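Local coordinates for endoglucanase (Thermotoga maritima, PDB 1VHO), which probably acts as a metal-dependent aminopeptidase of the M42 family, despite its endoglucanase name, with two divalent metal cations per subunit, at residues L10-G19 against G168-G178; V183-W194 against A324-E335. One frame throughout, in Å; residues are numbered along the deposited sequence.

From the N terminus, helix 7-16 is laid down first and gains its partner in contact 1 only when the chain reaches 168-178. The intervening 148 residues hold the first strands of the mixed eight-stranded sheet and the whole of the separate six-stranded antiparallel sheet. Contact 2 opens after contact 1 has closed: 183-194 meets 324-335 across a 129-residue loop that contributes the remaining five strands of the mixed sheet. The two loops therefore follow in series, neither nesting nor crossing. Helix 171-187 joins them, its start serving contact 1 and its end contact 2, and so connects the N-terminal helix to the C-terminal helix 317-333. The centres of the two contacts lie about 23 Å apart.

Contact 1: residues L10-G19 against G168-G178; sequences LLMELSNLDG and GKALDNRASCG
L14 lies against R174, and S15 against K169, where helix 7-16 meets the start of helix 171-187 in the alpha/beta domain of the M42 peptidase fold. The two helical segments approach to 9.0 Å between axes, at 135°. G178, without a side chain, admits L14 CD1 to 3.6 Å from its N, and L11 CD2 settles 3.6 Å from A175 CA. R174 CB meets L14 CB, and the bend at chi2 (-72°) turns the rest of the chain along L14 O to the end of helix 7-16. Its NH1 donates to L14 O and L17 O, both at 2.9 Å, the latter from above the carbonyl plane; V68 and E70 also bind this side chain. D172, predicted to bind both metals, lies in the same first turn, its N bonded to E313. K169 runs extended, then bends at chi4 (76°), bringing NZ 2.9 Å from S15 O. The same NZ forms a salt bridge with D18 OD1 (2.9 Å) and another with E70; Y104 and R102 also hold D18. A water links K169 N, N16 OD1 and S15 OG; S15 OG donates to K169 O at 2.7 Å, in the carbonyl plane on a lone pair.

Contact 2: residues V183-W194 against A324-E335; sequences VLEFLKRYDHPW and ARLLSLVAVELE. With SO4 (sulfate ion), chain D.
V183 and A324 bring their backbones together first, CA to CA 4.6 Å, where the end of helix 171-187 meets helix 317-333. The axes of the two helical segments pass at 8.5 Å and an angle of 51°. A type I turn from L187 to Y190 then brings segment 183-194 back to the C-terminal part of 324-335, with H192 CA 4.5 Å from V332 CA.

In the helical half, V183 CG2 fits between A324 and L327, a position it owes to lying anti to its own carbonyl carbon. F186 puts its CE2 against A324 CB, and its ring edge faces R325 N. L187 CD2 bridges S328 and A331 CB, the latter 3.7 Å away. S328 OG turns back to donate to R325 O.

After the turn, the Y190 ring is crossed at about a right angle by V332, whose CG2 stands over one face, 3.9 Å from the centroid and 24° off the normal, a CH-pi contact. R189 CB lies toward the rim of the opposite face. A sulfate, probably from the crystallisation liquor, accepts from R325 NH1 at O3 (2.8 Å) and also binds H269. P193 CD touches the carbonyl oxygens of A331 and V332. W194 carries the sole hydrogen bond between the segments: NE1 donates to L334 O at 2.8 Å, with an N-H...O angle of 163° and the oxygen in the indole plane. L334 CD2 lies over one face of that indole, offset toward the rim.

On the sheet side, V183 and L327 touch F64, and V330 and A331 touch L62, both of strand 61-67. Two neighbouring helices thus cover one face of the mixed central sheet, characteristic of the alpha/beta peptidase domain in this zinc exopeptidase clan.

Contact 1: residues L10-G19 against G168-G178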
# COMPACT_ATOMS: atom_id res chain seq x y z
N LEU A 10 -9.78 -9.75 3.85
CA LEU A 10 -9.55 -8.32 4.00
C LEU A 10 -8.53 -7.86 2.94
O LEU A 10 -8.68 -6.78 2.35
CB LEU A 10 -8.98 -7.98 5.39
CG LEU A 10 -8.43 -6.57 5.63
CD1 LEU A 10 -9.50 -5.51 5.54
CD2 LEU A 10 -7.78 -6.54 7.03
N LEU A 11 -7.46 -8.64 2.79
CA LEU A 11 -6.44 -8.32 1.79
C LEU A 11 -7.03 -8.39 0.38
O LEU A 11 -6.67 -7.48 -0.40
CB LEU A 11 -5.26 -9.30 1.93
CG LEU A 11 -4.43 -9.09 3.22
CD1 LEU A 11 -3.45 -10.26 3.39
CD2 LEU A 11 -3.67 -7.76 3.16
N MSE A 12 -7.83 -9.37 0.04
CA MSE A 12 -8.43 -9.39 -1.31
C MSE A 12 -9.33 -8.20 -1.56
O MSE A 12 -9.27 -7.52 -2.62
CB MSE A 12 -9.20 -10.72 -1.49
CG MSE A 12 -8.23 -11.89 -1.70
SE MSE A 12 -9.26 -13.45 -2.18
CE MSE A 12 -10.05 -13.81 -0.50
N GLU A 13 -10.10 -7.79 -0.53
CA GLU A 13 -11.00 -6.65 -0.71
C GLU A 13 -10.18 -5.36 -0.88
O GLU A 13 -10.55 -4.56 -1.74
CB GLU A 13 -12.01 -6.49 0.44
CG GLU A 13 -12.97 -7.66 0.50
CD GLU A 13 -14.14 -7.45 1.47
OE1 GLU A 13 -14.20 -6.54 2.30
OE2 GLU A 13 -15.06 -8.28 1.40
N LEU A 14 -9.08 -5.23 -0.14
CA LEU A 14 -8.26 -4.00 -0.23
C LEU A 14 -7.58 -3.94 -1.60
O LEU A 14 -7.53 -2.90 -2.22
CB LEU A 14 -7.21 -3.95 0.89
CG LEU A 14 -7.76 -3.57 2.30
CD1 LEU A 14 -6.69 -3.87 3.36
CD2 LEU A 14 -8.13 -2.10 2.28
N SER A 15 -7.11 -5.11 -2.05
CA SER A 15 -6.46 -5.18 -3.37
C SER A 15 -7.44 -4.83 -4.50
O SER A 15 -7.06 -4.10 -5.44
CB SER A 15 -5.96 -6.62 -3.52
OG SER A 15 -5.52 -6.81 -4.87
N ASN A 16 -8.68 -5.31 -4.42
CA ASN A 16 -9.65 -5.06 -5.50
C ASN A 16 -10.12 -3.62 -5.60
O ASN A 16 -10.54 -3.23 -6.70
CB ASN A 16 -10.86 -6.00 -5.39
CG ASN A 16 -10.49 -7.44 -5.70
OD1 ASN A 16 -9.53 -7.73 -6.42
ND2 ASN A 16 -11.27 -8.38 -5.17
N LEU A 17 -10.22 -2.87 -4.50
CA LEU A 17 -10.61 -1.47 -4.56
C LEU A 17 -9.65 -0.67 -5.46
O LEU A 17 -8.44 -0.96 -5.55
CB LEU A 17 -10.48 -0.87 -3.15
CG LEU A 17 -11.45 -1.49 -2.12
CD1 LEU A 17 -10.95 -1.08 -0.73
CD2 LEU A 17 -12.85 -0.96 -2.40
N ASP A 18 -10.21 0.39 -6.08
CA ASP A 18 -9.40 1.24 -6.94
C ASP A 18 -9.12 2.59 -6.30
O ASP A 18 -10.05 3.39 -6.08
CB ASP A 18 -10.05 1.41 -8.32
CG ASP A 18 -10.22 0.12 -9.10
OD1 ASP A 18 -9.49 -0.87 -8.85
OD2 ASP A 18 -11.12 0.04 -9.99
N GLY A 19 -7.83 2.86 -6.08
CA GLY A 19 -7.44 4.17 -5.52
C GLY A 19 -6.11 4.62 -6.12
O GLY A 19 -5.05 4.57 -5.48
N GLY A 168 -2.80 -10.42 -5.96
CA GLY A 168 -3.68 -9.35 -6.48
C GLY A 168 -2.87 -8.07 -6.66
O GLY A 168 -1.66 -8.03 -6.42
N LYS A 169 -3.51 -7.11 -7.33
CA LYS A 169 -2.82 -5.86 -7.62
C LYS A 169 -2.65 -5.04 -6.34
O LYS A 169 -3.45 -5.17 -5.40
CB LYS A 169 -3.59 -4.98 -8.63
CG LYS A 169 -5.04 -4.62 -8.12
CD LYS A 169 -5.65 -3.64 -9.15
CE LYS A 169 -7.08 -3.22 -8.80
NZ LYS A 169 -7.17 -2.23 -7.70
N ALA A 170 -1.73 -4.08 -6.42
CA ALA A 170 -1.54 -3.10 -5.34
C ALA A 170 -1.30 -3.60 -3.94
O ALA A 170 -1.33 -2.77 -3.00
CB ALA A 170 -2.78 -2.17 -5.29
N LEU A 171 -0.86 -4.85 -3.77
CA LEU A 171 -0.54 -5.29 -2.40
C LEU A 171 0.68 -4.62 -1.85
O LEU A 171 0.87 -4.54 -0.63
CB LEU A 171 -0.47 -6.84 -2.37
CG LEU A 171 -1.80 -7.54 -2.60
CD1 LEU A 171 -1.60 -9.02 -2.97
CD2 LEU A 171 -2.72 -7.46 -1.38
N ASP A 172 1.59 -4.05 -2.69
CA ASP A 172 2.74 -3.35 -2.18
C ASP A 172 2.34 -2.23 -1.22
O ASP A 172 3.20 -1.78 -0.45
CB ASP A 172 3.70 -2.89 -3.29
CG ASP A 172 2.95 -2.09 -4.36
OD1 ASP A 172 2.38 -1.04 -4.03
OD2 ASP A 172 2.86 -2.55 -5.51
N ASN A 173 1.11 -1.69 -1.33
CA ASN A 173 0.65 -0.74 -0.33
C ASN A 173 -0.54 -1.32 0.46
O ASN A 173 -0.68 -1.14 1.68
CB ASN A 173 0.15 0.58 -0.98
CG ASN A 173 1.32 1.43 -1.44
OD1 ASN A 173 2.42 1.31 -0.86
ND2 ASN A 173 1.09 2.39 -2.34
N ARG A 174 -1.42 -2.06 -0.23
CA ARG A 174 -2.64 -2.58 0.42
C ARG A 174 -2.37 -3.64 1.50
O ARG A 174 -3.12 -3.70 2.49
CB ARG A 174 -3.66 -3.04 -0.58
CG ARG A 174 -4.14 -1.98 -1.60
CD ARG A 174 -5.06 -0.91 -0.97
NE ARG A 174 -5.05 0.24 -1.88
CZ ARG A 174 -5.55 0.30 -3.10
NH1 ARG A 174 -6.20 -0.72 -3.67
NH2 ARG A 174 -5.29 1.44 -3.81
N ALA A 175 -1.28 -4.40 1.38
CA ALA A 175 -1.00 -5.38 2.46
C ALA A 175 -0.69 -4.62 3.73
O ALA A 175 -1.15 -5.03 4.80
CB ALA A 175 0.18 -6.27 2.08
N SER A 176 0.01 -3.49 3.64
CA SER A 176 0.33 -2.67 4.81
C SER A 176 -0.91 -2.02 5.41
O SER A 176 -1.04 -1.89 6.64
CB SER A 176 1.34 -1.57 4.42
OG SER A 176 2.60 -2.19 4.03
N CYS A 177 -1.85 -1.60 4.56
CA CYS A 177 -3.12 -1.07 5.02
C CYS A 177 -3.80 -2.21 5.83
O CYS A 177 -4.30 -1.90 6.91
CB CYS A 177 -4.07 -0.72 3.83
SG CYS A 177 -3.43 0.79 2.99
N GLY A 178 -3.78 -3.41 5.35
CA GLY A 178 -4.37 -4.59 6.01
C GLY A 178 -3.71 -4.78 7.40
O GLY A 178 -4.38 -5.03 8.39
O HOH W 1 -6.43 -7.67 -7.42

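Contact 2: residues V183-W194 against A324-E335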
# COMPACT_ATOMS: atom_id res chain seq x y z
N VAL A 183 -4.09 -4.31 13.29
CA VAL A 183 -3.56 -3.81 14.59
C VAL A 183 -4.70 -3.21 15.43
O VAL A 183 -4.81 -3.44 16.64
CB VAL A 183 -2.53 -2.69 14.35
CG1 VAL A 183 -2.11 -2.00 15.66
CG2 VAL A 183 -1.28 -3.25 13.68
N LEU A 184 -5.53 -2.36 14.80
CA LEU A 184 -6.64 -1.74 15.55
C LEU A 184 -7.59 -2.79 16.08
O LEU A 184 -8.01 -2.74 17.25
CB LEU A 184 -7.34 -0.71 14.66
CG LEU A 184 -6.50 0.55 14.36
CD1 LEU A 184 -7.16 1.38 13.27
CD2 LEU A 184 -6.35 1.43 15.60
N GLU A 185 -7.88 -3.83 15.29
CA GLU A 185 -8.73 -4.90 15.75
C GLU A 185 -8.12 -5.59 16.96
O GLU A 185 -8.80 -5.77 17.97
CB GLU A 185 -9.05 -5.90 14.64
CG GLU A 185 -9.95 -7.03 15.14
CD GLU A 185 -9.90 -8.26 14.27
OE1 GLU A 185 -10.21 -9.35 14.80
OE2 GLU A 185 -9.50 -8.16 13.10
N PHE A 186 -6.82 -5.92 16.91
CA PHE A 186 -6.16 -6.57 18.03
C PHE A 186 -6.03 -5.72 19.29
O PHE A 186 -6.07 -6.28 20.40
CB PHE A 186 -4.74 -7.00 17.57
CG PHE A 186 -4.78 -8.05 16.48
CD1 PHE A 186 -5.92 -8.77 16.19
CD2 PHE A 186 -3.61 -8.33 15.77
CE1 PHE A 186 -5.93 -9.72 15.19
CE2 PHE A 186 -3.60 -9.30 14.80
CZ PHE A 186 -4.75 -10.01 14.50
N LEU A 187 -5.86 -4.41 19.19
CA LEU A 187 -5.72 -3.51 20.30
C LEU A 187 -6.96 -3.47 21.20
O LEU A 187 -6.84 -3.10 22.38
CB LEU A 187 -5.35 -2.11 19.89
CG LEU A 187 -3.87 -1.94 19.44
CD1 LEU A 187 -3.67 -0.53 18.89
CD2 LEU A 187 -2.94 -2.16 20.63
N LYS A 188 -8.10 -3.84 20.65
CA LYS A 188 -9.34 -3.91 21.44
C LYS A 188 -9.25 -4.85 22.63
O LYS A 188 -9.96 -4.65 23.65
CB LYS A 188 -10.47 -4.38 20.48
CG LYS A 188 -10.85 -3.14 19.64
CD LYS A 188 -11.65 -2.25 20.57
CE LYS A 188 -11.84 -0.83 20.12
NZ LYS A 188 -13.26 -0.45 20.53
N ARG A 189 -8.36 -5.82 22.64
CA ARG A 189 -8.21 -6.78 23.71
C ARG A 189 -7.39 -6.28 24.89
O ARG A 189 -7.30 -6.94 25.93
CB ARG A 189 -7.44 -8.00 23.16
N TYR A 190 -6.68 -5.16 24.71
CA TYR A 190 -5.80 -4.69 25.73
C TYR A 190 -6.05 -3.27 26.23
O TYR A 190 -6.49 -2.40 25.52
CB TYR A 190 -4.35 -4.65 25.20
CG TYR A 190 -3.77 -5.95 24.71
CD1 TYR A 190 -3.23 -6.88 25.59
CD2 TYR A 190 -3.71 -6.22 23.35
CE1 TYR A 190 -2.66 -8.06 25.14
CE2 TYR A 190 -3.15 -7.42 22.89
CZ TYR A 190 -2.64 -8.32 23.78
OH TYR A 190 -2.09 -9.50 23.32
N ASP A 191 -5.59 -3.11 27.48
CA ASP A 191 -5.60 -1.80 28.14
C ASP A 191 -4.19 -1.24 27.92
O ASP A 191 -3.44 -0.96 28.86
CB ASP A 191 -5.87 -1.92 29.64
CG ASP A 191 -5.97 -0.58 30.35
OD1 ASP A 191 -6.35 0.42 29.70
OD2 ASP A 191 -5.67 -0.52 31.57
N HIS A 192 -3.84 -1.05 26.65
CA HIS A 192 -2.54 -0.56 26.23
C HIS A 192 -2.22 0.84 26.70
O HIS A 192 -3.02 1.77 26.56
CB HIS A 192 -2.47 -0.65 24.70
CG HIS A 192 -3.52 0.12 23.95
ND1 HIS A 192 -3.37 1.40 23.52
CD2 HIS A 192 -4.70 -0.31 23.43
CE1 HIS A 192 -4.43 1.79 22.81
NE2 HIS A 192 -5.24 0.74 22.74
N PRO A 193 -1.01 1.04 27.23
CA PRO A 193 -0.56 2.30 27.75
C PRO A 193 -0.33 3.39 26.72
O PRO A 193 -0.54 4.57 26.97
CB PRO A 193 0.77 1.98 28.45
CG PRO A 193 0.78 0.49 28.62
CD PRO A 193 0.00 -0.04 27.44
N TRP A 194 0.13 3.02 25.52
CA TRP A 194 0.40 4.04 24.51
C TRP A 194 -0.85 4.52 23.78
O TRP A 194 -1.79 3.74 23.58
CB TRP A 194 1.34 3.40 23.45
CG TRP A 194 2.74 3.21 23.93
CD1 TRP A 194 3.26 2.11 24.60
CD2 TRP A 194 3.81 4.13 23.80
NE1 TRP A 194 4.58 2.31 24.87
CE2 TRP A 194 4.95 3.55 24.41
CE3 TRP A 194 3.93 5.40 23.24
CZ2 TRP A 194 6.17 4.21 24.45
CZ3 TRP A 194 5.14 6.05 23.29
CH2 TRP A 194 6.26 5.45 23.90
N ALA A 324 0.75 -7.42 12.53
CA ALA A 324 -0.22 -6.65 13.33
C ALA A 324 -0.20 -7.10 14.81
O ALA A 324 -0.34 -6.27 15.70
CB ALA A 324 -1.62 -6.92 12.76
N ARG A 325 -0.03 -8.39 15.05
CA ARG A 325 0.05 -8.90 16.44
C ARG A 325 1.23 -8.25 17.13
O ARG A 325 1.14 -7.74 18.26
CB ARG A 325 0.17 -10.45 16.44
CG ARG A 325 0.13 -11.04 17.86
CD ARG A 325 -0.11 -12.55 17.83
NE ARG A 325 1.07 -13.34 17.44
CZ ARG A 325 2.00 -13.75 18.31
NH1 ARG A 325 1.93 -13.46 19.62
NH2 ARG A 325 3.02 -14.46 17.87
N LEU A 326 2.40 -8.24 16.48
CA LEU A 326 3.57 -7.59 17.06
C LEU A 326 3.34 -6.13 17.31
O LEU A 326 3.72 -5.61 18.38
CB LEU A 326 4.75 -7.69 16.03
CG LEU A 326 6.03 -6.97 16.47
CD1 LEU A 326 6.49 -7.49 17.85
CD2 LEU A 326 7.15 -7.20 15.44
N LEU A 327 2.75 -5.37 16.36
CA LEU A 327 2.55 -3.94 16.55
C LEU A 327 1.57 -3.67 17.73
O LEU A 327 1.78 -2.71 18.48
CB LEU A 327 1.99 -3.19 15.32
CG LEU A 327 2.88 -3.19 14.07
CD1 LEU A 327 2.25 -2.32 12.96
CD2 LEU A 327 4.26 -2.65 14.39
N SER A 328 0.55 -4.50 17.85
CA SER A 328 -0.38 -4.36 18.98
C SER A 328 0.43 -4.60 20.28
O SER A 328 0.22 -3.87 21.26
CB SER A 328 -1.58 -5.26 18.88
OG SER A 328 -1.33 -6.66 19.05
N LEU A 329 1.31 -5.56 20.33
CA LEU A 329 2.15 -5.85 21.51
C LEU A 329 3.12 -4.72 21.80
O LEU A 329 3.42 -4.42 22.97
CB LEU A 329 2.83 -7.21 21.38
CG LEU A 329 1.85 -8.38 21.42
CD1 LEU A 329 2.47 -9.67 20.89
CD2 LEU A 329 1.35 -8.59 22.86
N VAL A 330 3.59 -4.02 20.76
CA VAL A 330 4.48 -2.87 20.96
C VAL A 330 3.70 -1.81 21.70
O VAL A 330 4.17 -1.20 22.68
CB VAL A 330 5.05 -2.33 19.64
CG1 VAL A 330 5.72 -0.98 19.78
CG2 VAL A 330 6.07 -3.34 19.06
N ALA A 331 2.43 -1.58 21.30
CA ALA A 331 1.62 -0.60 21.99
C ALA A 331 1.36 -1.00 23.43
O ALA A 331 1.06 -0.12 24.26
CB ALA A 331 0.28 -0.36 21.25
N VAL A 332 1.43 -2.27 23.78
CA VAL A 332 1.20 -2.72 25.15
C VAL A 332 2.44 -2.74 26.01
O VAL A 332 2.45 -2.21 27.14
CB VAL A 332 0.60 -4.14 25.14
CG1 VAL A 332 0.41 -4.68 26.58
CG2 VAL A 332 -0.74 -4.18 24.42
N GLU A 333 3.58 -3.20 25.47
CA GLU A 333 4.80 -3.36 26.23
C GLU A 333 5.95 -2.43 25.99
O GLU A 333 6.93 -2.51 26.75
CB GLU A 333 5.34 -4.80 25.93
CG GLU A 333 4.30 -5.83 26.43
CD GLU A 333 4.78 -7.25 26.22
OE1 GLU A 333 5.90 -7.44 25.69
OE2 GLU A 333 4.03 -8.20 26.51
N LEU A 334 5.94 -1.63 24.92
CA LEU A 334 7.06 -0.75 24.68
C LEU A 334 7.36 0.19 25.86
O LEU A 334 6.50 0.93 26.31
CB LEU A 334 6.92 0.09 23.42
CG LEU A 334 8.07 1.02 23.05
CD1 LEU A 334 9.34 0.20 22.72
CD2 LEU A 334 7.70 1.87 21.82
N GLU A 335 8.62 0.22 26.18
CA GLU A 335 9.31 1.02 27.16
C GLU A 335 8.91 0.74 28.60
O GLU A 335 9.87 0.66 29.39
CB GLU A 335 9.20 2.52 26.85
CG GLU A 335 8.31 3.32 27.78
CD GLU A 335 8.31 4.80 27.53
OE1 GLU A 335 7.55 5.54 28.20
OE2 GLU A 335 9.07 5.27 26.66
S SO4 D . 0.26 -13.30 22.60
O1 SO4 D . -0.22 -14.73 22.42
O2 SO4 D . 1.72 -13.39 22.92
O3 SO4 D . -0.01 -12.54 21.35
O4 SO4 D . -0.48 -12.70 23.75